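Local coordinates for protein nonribosomal peptide synthase (Streptomyces sp. MJ635-86F5, PDB 5JJP) that probably activates an aliphatic beta-amino acid by ATP-dependent adenylation, as a ligase of the AMP-binding family, at residues L216-T226 / L266-G276. Numbering follows the deposited sequence.
Sequences LIGPDDRVAVT and LHEAAITQVHG
T272 OG1 gives its proton to D221 OD1 at 2.6 Å, on the carboxylate's anti lone pair, and accepts from R222 N; a hydroxyl suits this place because it can do both. D221 OD2 accepts from G218 N, bridging the ends of the type I turn 218-221. Q273 rises from the face of the sheet it shares with V223 and H275, its CG anti to the backbone N (chi1 -177°) and the chain extended toward the 216-217 loop. There NE2 meets L216 O at 2.9 Å, the acceptor lying almost in the amide plane, while OE1 accepts H275 NE2 at the ring's edge. NE2 also bonds S300 OG. A leucine in its place would probably leave L216 O and H275 NE2 without these partners and the imidazole less firmly held against turning. R222 NH1 approaches A269 O at 2.9 Å from above the carbonyl plane, tying the strand to the end of helix 259-268, where A270, at positive phi, completes a Schellman motif. Hydrogen bonds A224 N to Q273 O and H275 N to A224 O join the strands. Just past strand 222-225, H275 O accepts from both T226 N and T226 OG1, the threonine hydroxyl adding a second donor. V223 CG1 sits 3.5 Å above the centre of the H275 ring, a CH-pi contact; on the opposite face, small A224 CB nestles against I271 CG2 at 3.6 Å. Strands 222-225 and 273-276 are thus parallel neighbours in a mixed, mainly parallel sheet of the ANL-family alpha-beta-alpha-beta-alpha sandwich.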
ATOM      1  N   LEU A 216      -3.481  -9.582  11.180  1.00 17.88           N
ATOM      2  CA  LEU A 216      -3.656 -10.131   9.861  1.00 18.54           C
ATOM      3  C   LEU A 216      -2.454 -10.860   9.420  1.00 16.61           C
ATOM      4  O   LEU A 216      -2.565 -11.778   8.583  1.00 14.78           O
ATOM      5  CB  LEU A 216      -3.919  -9.043   8.835  1.00 22.37           C
ATOM      6  CG  LEU A 216      -5.292  -8.754   8.276  1.00 24.81           C
ATOM      7  CD1 LEU A 216      -6.421  -8.669   9.265  1.00 25.81           C
ATOM      8  CD2 LEU A 216      -5.172  -7.491   7.419  1.00 26.50           C
ATOM      9  N   ILE A 217      -1.285 -10.409   9.864  1.00 15.79           N
ATOM     10  CA  ILE A 217      -0.036 -11.009   9.424  1.00 16.80           C
ATOM     11  C   ILE A 217       0.844 -11.230  10.618  1.00 16.40           C
ATOM     12  O   ILE A 217       1.005 -10.351  11.447  1.00 16.91           O
ATOM     13  CB  ILE A 217       0.716 -10.140   8.361  1.00 17.53           C
ATOM     14  CG1 ILE A 217      -0.187  -9.868   7.157  1.00 17.36           C
ATOM     15  CG2 ILE A 217       1.990 -10.836   7.853  1.00 17.01           C
ATOM     16  CD1 ILE A 217       0.359  -8.820   6.213  1.00 17.79           C
ATOM     17  N   GLY A 218       1.442 -12.404  10.675  1.00 16.86           N
ATOM     18  CA  GLY A 218       2.387 -12.736  11.750  1.00 16.41           C
ATOM     19  C   GLY A 218       3.729 -12.971  11.130  1.00 17.53           C
ATOM     20  O   GLY A 218       3.837 -13.157   9.913  1.00 18.58           O
ATOM     21  N   PRO A 219       4.783 -12.971  11.950  1.00 18.81           N
ATOM     22  CA  PRO A 219       6.161 -13.189  11.412  1.00 18.27           C
ATOM     23  C   PRO A 219       6.399 -14.454  10.606  1.00 20.11           C
ATOM     24  O   PRO A 219       7.290 -14.468   9.739  1.00 23.03           O
ATOM     25  CB  PRO A 219       7.035 -13.182  12.653  1.00 17.20           C
ATOM     26  CG  PRO A 219       6.253 -12.378  13.638  1.00 17.64           C
ATOM     27  CD  PRO A 219       4.792 -12.669  13.377  1.00 17.01           C
ATOM     28  N   ASP A 220       5.617 -15.500  10.845  1.00 22.43           N
ATOM     29  CA  ASP A 220       5.751 -16.759  10.098  1.00 24.30           C
ATOM     30  C   ASP A 220       5.196 -16.676   8.706  1.00 19.93           C
ATOM     31  O   ASP A 220       5.490 -17.515   7.891  1.00 17.99           O
ATOM     32  CB  ASP A 220       5.031 -17.910  10.833  1.00 30.26           C
ATOM     33  CG  ASP A 220       5.718 -18.285  12.151  1.00 38.44           C
ATOM     34  OD1 ASP A 220       6.955 -18.035  12.271  1.00 47.19           O
ATOM     35  OD2 ASP A 220       5.023 -18.804  13.076  1.00 42.41           O
ATOM     36  N   ASP A 221       4.390 -15.653   8.411  1.00 18.15           N
ATOM     37  CA  ASP A 221       3.730 -15.617   7.126  1.00 16.18           C
ATOM     38  C   ASP A 221       4.677 -15.324   5.996  1.00 14.26           C
ATOM     39  O   ASP A 221       5.668 -14.676   6.183  1.00 14.03           O
ATOM     40  CB  ASP A 221       2.614 -14.620   7.126  1.00 16.94           C
ATOM     41  CG  ASP A 221       1.430 -15.123   7.848  1.00 16.47           C
ATOM     42  OD1 ASP A 221       0.825 -16.102   7.336  1.00 17.31           O
ATOM     43  OD2 ASP A 221       1.080 -14.500   8.867  1.00 15.53           O
ATOM     44  N   ARG A 222       4.353 -15.827   4.834  1.00 15.43           N
ATOM     45  CA  ARG A 222       5.028 -15.440   3.600  1.00 16.96           C
ATOM     46  C   ARG A 222       3.938 -14.929   2.692  1.00 15.77           C
ATOM     47  O   ARG A 222       3.022 -15.661   2.357  1.00 17.59           O
ATOM     48  CB  ARG A 222       5.731 -16.632   2.995  1.00 19.10           C
ATOM     49  CG  ARG A 222       6.766 -17.217   3.932  1.00 24.02           C
ATOM     50  CD  ARG A 222       7.474 -18.396   3.315  1.00 28.77           C
ATOM     51  NE  ARG A 222       8.915 -18.224   3.461  1.00 34.08           N
ATOM     52  CZ  ARG A 222       9.829 -18.571   2.557  1.00 37.89           C
ATOM     53  NH1 ARG A 222       9.496 -19.050   1.356  1.00 39.93           N
ATOM     54  NH2 ARG A 222      11.105 -18.353   2.830  1.00 43.67           N
ATOM     55  N   VAL A 223       4.026 -13.679   2.286  1.00 15.16           N
ATOM     56  CA  VAL A 223       2.882 -12.993   1.661  1.00 12.97           C
ATOM     57  C   VAL A 223       3.128 -12.769   0.201  1.00 12.25           C
ATOM     58  O   VAL A 223       4.109 -12.124  -0.180  1.00 11.75           O
ATOM     59  CB  VAL A 223       2.648 -11.664   2.318  1.00 13.48           C
ATOM     60  CG1 VAL A 223       1.439 -10.943   1.695  1.00 12.59           C
ATOM     61  CG2 VAL A 223       2.442 -11.883   3.820  1.00 15.02           C
ATOM     62  N   ALA A 224       2.265 -13.348  -0.633  1.00 12.29           N
ATOM     63  CA  ALA A 224       2.304 -13.113  -2.037  1.00 12.88           C
ATOM     64  C   ALA A 224       1.562 -11.797  -2.294  1.00 14.27           C
ATOM     65  O   ALA A 224       0.363 -11.724  -2.093  1.00 17.39           O
ATOM     66  CB  ALA A 224       1.627 -14.230  -2.776  1.00 13.32           C
ATOM     67  N   VAL A 225       2.269 -10.794  -2.798  1.00 14.51           N
ATOM     68  CA  VAL A 225       1.669  -9.508  -3.246  1.00 14.94           C
ATOM     69  C   VAL A 225       1.486  -9.549  -4.783  1.00 14.07           C
ATOM     70  O   VAL A 225       2.421  -9.544  -5.545  1.00 15.63           O
ATOM     71  CB  VAL A 225       2.590  -8.365  -2.832  1.00 14.50           C
ATOM     72  CG1 VAL A 225       2.017  -6.997  -3.264  1.00 14.81           C
ATOM     73  CG2 VAL A 225       2.836  -8.390  -1.330  1.00 13.96           C
ATOM     74  N   THR A 226       0.267  -9.681  -5.245  1.00 14.07           N
ATOM     75  CA  THR A 226       0.032  -9.832  -6.645  1.00 14.46           C
ATOM     76  C   THR A 226      -0.086  -8.499  -7.394  1.00 14.93           C
ATOM     77  O   THR A 226       0.069  -8.457  -8.591  1.00 15.44           O
ATOM     78  CB  THR A 226      -1.250 -10.622  -6.884  1.00 14.10           C
ATOM     79  OG1 THR A 226      -2.334  -9.946  -6.280  1.00 13.49           O
ATOM     80  CG2 THR A 226      -1.112 -12.046  -6.285  1.00 14.75           C
ATOM     81  N   LEU A 266       3.050 -20.260  -5.907  1.00 21.60           N
ATOM     82  CA  LEU A 266       2.557 -20.248  -4.535  1.00 22.35           C
ATOM     83  C   LEU A 266       3.067 -21.451  -3.746  1.00 22.98           C
ATOM     84  O   LEU A 266       3.320 -21.324  -2.564  1.00 22.69           O
ATOM     85  CB  LEU A 266       1.027 -20.219  -4.459  1.00 22.98           C
ATOM     86  CG  LEU A 266       0.316 -19.065  -5.175  1.00 24.61           C
ATOM     87  CD1 LEU A 266      -1.171 -19.116  -4.856  1.00 24.83           C
ATOM     88  CD2 LEU A 266       0.875 -17.694  -4.810  1.00 22.10           C
ATOM     89  N   HIS A 267       3.236 -22.600  -4.400  1.00 24.10           N
ATOM     90  CA  HIS A 267       3.967 -23.733  -3.782  1.00 24.89           C
ATOM     91  C   HIS A 267       5.440 -23.499  -3.677  1.00 22.86           C
ATOM     92  O   HIS A 267       6.010 -23.679  -2.641  1.00 24.57           O
ATOM     93  CB  HIS A 267       3.767 -25.039  -4.600  1.00 25.85           C
ATOM     94  CG  HIS A 267       2.457 -25.691  -4.361  1.00 26.75           C
ATOM     95  ND1 HIS A 267       2.236 -26.511  -3.274  1.00 31.64           N
ATOM     96  CD2 HIS A 267       1.282 -25.625  -5.039  1.00 28.05           C
ATOM     97  CE1 HIS A 267       0.982 -26.950  -3.316  1.00 33.28           C
ATOM     98  NE2 HIS A 267       0.390 -26.441  -4.389  1.00 28.10           N
ATOM     99  N   GLU A 268       6.078 -23.102  -4.767  1.00 22.81           N
ATOM    100  CA  GLU A 268       7.539 -22.922  -4.739  1.00 24.27           C
ATOM    101  C   GLU A 268       7.948 -22.014  -3.605  1.00 22.39           C
ATOM    102  O   GLU A 268       8.878 -22.325  -2.860  1.00 23.63           O
ATOM    103  CB  GLU A 268       8.063 -22.368  -6.076  1.00 28.12           C
ATOM    104  CG  GLU A 268       9.558 -22.588  -6.299  1.00 31.84           C
ATOM    105  CD  GLU A 268      10.135 -21.848  -7.531  1.00 35.86           C
ATOM    106  OE1 GLU A 268       9.385 -21.221  -8.329  1.00 40.96           O
ATOM    107  OE2 GLU A 268      11.373 -21.898  -7.707  1.00 41.08           O
ATOM    108  N   ALA A 269       7.256 -20.888  -3.448  1.00 20.25           N
ATOM    109  CA  ALA A 269       7.620 -19.917  -2.395  1.00 19.42           C
ATOM    110  C   ALA A 269       6.887 -20.159  -1.053  1.00 18.13           C
ATOM    111  O   ALA A 269       7.015 -19.366  -0.139  1.00 16.54           O
ATOM    112  CB  ALA A 269       7.348 -18.504  -2.882  1.00 21.20           C
ATOM    113  N   ALA A 270       6.131 -21.252  -0.959  1.00 18.23           N
ATOM    114  CA  ALA A 270       5.519 -21.679   0.285  1.00 17.77           C
ATOM    115  C   ALA A 270       4.713 -20.505   0.849  1.00 18.27           C
ATOM    116  O   ALA A 270       4.813 -20.160   2.025  1.00 15.77           O
ATOM    117  CB  ALA A 270       6.581 -22.150   1.280  1.00 18.54           C
ATOM    118  N   ILE A 271       3.844 -19.973   0.001  1.00 17.61           N
ATOM    119  CA  ILE A 271       3.025 -18.815   0.369  1.00 18.07           C
ATOM    120  C   ILE A 271       1.908 -19.154   1.378  1.00 16.94           C
ATOM    121  O   ILE A 271       1.108 -20.078   1.145  1.00 17.81           O
ATOM    122  CB  ILE A 271       2.400 -18.211  -0.899  1.00 18.32           C
ATOM    123  CG1 ILE A 271       3.501 -17.750  -1.849  1.00 18.45           C
ATOM    124  CG2 ILE A 271       1.455 -17.068  -0.552  1.00 19.87           C
ATOM    125  CD1 ILE A 271       4.399 -16.651  -1.288  1.00 18.49           C
ATOM    126  N   THR A 272       1.868 -18.431   2.504  1.00 15.84           N
ATOM    127  CA  THR A 272       0.791 -18.602   3.495  1.00 14.71           C
ATOM    128  C   THR A 272      -0.345 -17.616   3.321  1.00 14.86           C
ATOM    129  O   THR A 272      -1.457 -17.884   3.748  1.00 14.88           O
ATOM    130  CB  THR A 272       1.295 -18.472   4.922  1.00 14.58           C
ATOM    131  OG1 THR A 272       1.831 -17.164   5.134  1.00 14.17           O
ATOM    132  CG2 THR A 272       2.402 -19.532   5.196  1.00 14.45           C
ATOM    133  N   GLN A 273      -0.092 -16.478   2.685  1.00 15.39           N
ATOM    134  CA  GLN A 273      -1.158 -15.484   2.531  1.00 16.42           C
ATOM    135  C   GLN A 273      -1.081 -14.831   1.173  1.00 15.27           C
ATOM    136  O   GLN A 273       0.002 -14.499   0.700  1.00 13.45           O
ATOM    137  CB  GLN A 273      -1.050 -14.442   3.631  1.00 17.82           C
ATOM    138  CG  GLN A 273      -2.165 -13.394   3.602  1.00 19.43           C
ATOM    139  CD  GLN A 273      -2.107 -12.472   4.793  1.00 19.55           C
ATOM    140  OE1 GLN A 273      -1.595 -11.375   4.697  1.00 20.42           O
ATOM    141  NE2 GLN A 273      -2.567 -12.952   5.942  1.00 20.39           N
ATOM    142  N   VAL A 274      -2.219 -14.742   0.507  1.00 15.51           N
ATOM    143  CA  VAL A 274      -2.260 -14.129  -0.786  1.00 16.16           C
ATOM    144  C   VAL A 274      -3.046 -12.818  -0.707  1.00 17.19           C
ATOM    145  O   VAL A 274      -4.127 -12.767  -0.129  1.00 17.17           O
ATOM    146  CB  VAL A 274      -2.883 -15.003  -1.839  1.00 15.35           C
ATOM    147  CG1 VAL A 274      -3.083 -14.187  -3.119  1.00 17.18           C
ATOM    148  CG2 VAL A 274      -2.006 -16.179  -2.144  1.00 14.47           C
ATOM    149  N   HIS A 275      -2.449 -11.762  -1.239  1.00 15.78           N
ATOM    150  CA  HIS A 275      -3.100 -10.469  -1.414  1.00 16.58           C
ATOM    151  C   HIS A 275      -3.400 -10.281  -2.890  1.00 16.64           C
ATOM    152  O   HIS A 275      -2.529 -10.506  -3.734  1.00 15.87           O
ATOM    153  CB  HIS A 275      -2.161  -9.311  -1.016  1.00 15.89           C
ATOM    154  CG  HIS A 275      -1.859  -9.236   0.441  1.00 16.51           C
ATOM    155  ND1 HIS A 275      -1.160  -8.191   0.996  1.00 17.50           N
ATOM    156  CD2 HIS A 275      -2.164 -10.067   1.458  1.00 17.11           C
ATOM    157  CE1 HIS A 275      -1.064  -8.365   2.293  1.00 18.57           C
ATOM    158  NE2 HIS A 275      -1.634  -9.523   2.596  1.00 18.99           N
ATOM    159  N   GLY A 276      -4.597  -9.846  -3.188  1.00 16.79           N
ATOM    160  CA  GLY A 276      -4.981  -9.618  -4.571  1.00 19.85           C
ATOM    161  C   GLY A 276      -6.404  -9.134  -4.702  1.00 20.36           C
ATOM    162  O   GLY A 276      -7.147  -9.161  -3.735  1.00 20.65           O
TER